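Local coordinates for penicillin binding protein 2X (Streptococcus thermophilus, PDB 5U47) that probably cross-links peptides of adjacent glycan strands in septal cell-wall peptidoglycan and is a target of beta-lactam antibiotics, at residues V42-S47 and T140-P145. The protein carries 1 engineered substitution. Numbering follows the deposited sequence. Where two conformers were deposited one is given.
Sequences VLAEDS and TSRMYP
R142 sends its guanidinium across the neighbouring strand to D46, and NH1 of R142 meets OD1 of D46 at 3.0 Å in a salt bridge. The bond is bent, 141° at the hydrogen, with OD1 tilted out of the guanidinium plane; on the acceptor side NH1 approaches from above the carboxylate plane, and the two flat groups stand 73° apart. The arginine starts with CG anti to its own N (chi1 -167°), then bends at chi2, which brings the guanidinium back over the backbone, one face toward A44 O and E45 N. The guanidinium has further partners: NE forms a salt bridge with E177 and NH1 also gives a bond to G33 O; on the carboxylate, OD2 takes the backbone N of R32. T140 CG2 lies 3.7 Å from OD2 of D46. D46 and R142 share one face of the antiparallel pairing of strands 42-55 and 134-143, within the dimerisation-domain family region. They form the non-hydrogen-bonded pair, flanked by hydrogen-bonded pairs E45-M143 and S47-S141. On the opposite face E45 and M143, the latter in the conformer given, run side by side in the same direction. At the S47-S141 pair a water donates to S47 O and accepts from S141 OG. Toward V42 the strand is kinked by a classic bulge, L43 and A44 both facing I35. There A44 CB touches Y144 CE2 at 3.5 Å, while V42 CG1 rests 3.9 Å from P145 CG, the two side chains crossing at about a right angle.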
loop_
_atom_site.group_PDB
_atom_site.type_symbol
_atom_site.label_atom_id
_atom_site.label_comp_id
_atom_site.label_asym_id
_atom_site.label_seq_id
_atom_site.Cartn_x
_atom_site.Cartn_y
_atom_site.Cartn_z
ATOM N N VAL A 42 -10.601 -12.991 5.999
ATOM C CA VAL A 42 -11.263 -11.690 6.200
ATOM C C VAL A 42 -10.376 -10.706 6.963
ATOM O O VAL A 42 -9.837 -11.052 8.031
ATOM C CB VAL A 42 -12.618 -11.849 6.923
ATOM C CG1 VAL A 42 -13.258 -10.484 7.219
ATOM C CG2 VAL A 42 -13.569 -12.706 6.092
ATOM N N LEU A 43 -10.180 -9.520 6.378
ATOM C CA LEU A 43 -9.410 -8.435 7.014
ATOM C C LEU A 43 -10.303 -7.302 7.504
ATOM O O LEU A 43 -10.003 -6.685 8.540
ATOM C CB LEU A 43 -8.341 -7.869 6.079
ATOM C CG LEU A 43 -7.373 -8.871 5.455
ATOM C CD1 LEU A 43 -6.309 -8.154 4.626
ATOM C CD2 LEU A 43 -6.738 -9.778 6.512
ATOM N N ALA A 44 -11.370 -7.021 6.748
ATOM C CA ALA A 44 -12.359 -6.010 7.108
ATOM C C ALA A 44 -13.707 -6.384 6.483
ATOM O O ALA A 44 -13.780 -6.685 5.291
ATOM C CB ALA A 44 -11.945 -4.612 6.635
ATOM N N GLU A 45 -14.760 -6.359 7.286
ATOM C CA GLU A 45 -16.080 -6.686 6.797
ATOM C C GLU A 45 -17.144 -5.976 7.603
ATOM O O GLU A 45 -16.918 -5.585 8.763
ATOM C CB GLU A 45 -16.339 -8.203 6.829
ATOM C CG GLU A 45 -16.368 -8.823 8.226
ATOM C CD GLU A 45 -16.809 -10.300 8.231
ATOM O OE1 GLU A 45 -17.191 -10.848 7.172
ATOM O OE2 GLU A 45 -16.768 -10.922 9.309
ATOM N N ASP A 46 -18.302 -5.816 6.971
ATOM C CA ASP A 46 -19.454 -5.201 7.617
ATOM C C ASP A 46 -20.059 -6.130 8.647
ATOM O O ASP A 46 -20.046 -7.342 8.479
ATOM C CB ASP A 46 -20.557 -4.840 6.596
ATOM C CG ASP A 46 -20.261 -3.578 5.823
ATOM O OD1 ASP A 46 -19.119 -3.076 5.935
ATOM O OD2 ASP A 46 -21.184 -3.072 5.098
ATOM N N SER A 47 -20.584 -5.527 9.709
ATOM C CA SER A 47 -21.280 -6.224 10.777
ATOM C C SER A 47 -22.536 -5.418 11.117
ATOM O O SER A 47 -22.457 -4.213 11.411
ATOM C CB SER A 47 -20.375 -6.349 11.993
ATOM O OG SER A 47 -21.054 -6.817 13.118
ATOM N N THR A 140 -24.839 -0.502 11.007
ATOM C CA THR A 140 -23.701 -1.221 10.488
ATOM C C THR A 140 -22.402 -0.650 11.002
ATOM O O THR A 140 -22.222 0.572 11.011
ATOM C CB THR A 140 -23.715 -1.150 8.954
ATOM O OG1 THR A 140 -24.929 -1.727 8.486
ATOM C CG2 THR A 140 -22.571 -1.900 8.361
ATOM N N SER A 141 -21.506 -1.534 11.442
ATOM C CA SER A 141 -20.155 -1.139 11.831
ATOM C C SER A 141 -19.157 -1.974 11.018
ATOM O O SER A 141 -19.505 -3.007 10.437
ATOM C CB SER A 141 -19.934 -1.329 13.335
ATOM O OG SER A 141 -20.097 -2.688 13.679
ATOM N N ARG A 142 -17.919 -1.511 10.966
ATOM C CA ARG A 142 -16.873 -2.199 10.231
ATOM C C ARG A 142 -16.061 -3.006 11.240
ATOM O O ARG A 142 -15.615 -2.457 12.234
ATOM C CB ARG A 142 -15.996 -1.171 9.540
ATOM C CG ARG A 142 -15.054 -1.705 8.479
ATOM C CD ARG A 142 -15.812 -2.193 7.243
ATOM N NE ARG A 142 -14.938 -2.291 6.086
ATOM C CZ ARG A 142 -15.222 -2.949 4.961
ATOM N NH1 ARG A 142 -16.384 -3.618 4.797
ATOM N NH2 ARG A 142 -14.347 -2.938 3.984
ATOM N N MET A 143 -15.894 -4.299 10.978
ATOM C CA MET A 143 -15.158 -5.212 11.861
ATOM C C MET A 143 -13.781 -5.540 11.251
ATOM O O MET A 143 -13.693 -5.807 10.056
ATOM C CB MET A 143 -15.979 -6.499 12.045
ATOM C CG MET A 143 -15.282 -7.589 12.846
ATOM S SD MET A 143 -16.197 -9.138 12.908
ATOM C CE MET A 143 -14.969 -10.158 13.728
ATOM N N TYR A 144 -12.734 -5.549 12.084
ATOM C CA TYR A 144 -11.351 -5.822 11.655
ATOM C C TYR A 144 -10.902 -6.988 12.537
ATOM O O TYR A 144 -10.290 -6.780 13.593
ATOM C CB TYR A 144 -10.473 -4.565 11.834
ATOM C CG TYR A 144 -10.895 -3.405 10.958
ATOM C CD1 TYR A 144 -11.863 -2.496 11.383
ATOM C CD2 TYR A 144 -10.341 -3.230 9.678
ATOM C CE1 TYR A 144 -12.251 -1.433 10.569
ATOM C CE2 TYR A 144 -10.722 -2.176 8.866
ATOM C CZ TYR A 144 -11.674 -1.280 9.313
ATOM O OH TYR A 144 -12.066 -0.249 8.476
ATOM N N PRO A 145 -11.203 -8.224 12.110
ATOM C CA PRO A 145 -11.026 -9.417 12.961
ATOM C C PRO A 145 -9.632 -9.726 13.467
ATOM O O PRO A 145 -9.502 -10.396 14.508
ATOM C CB PRO A 145 -11.479 -10.573 12.060
ATOM C CG PRO A 145 -12.218 -9.945 10.932
ATOM C CD PRO A 145 -11.675 -8.582 10.760
HETATM O O HOH W 1 -23.256 -2.821 14.090
#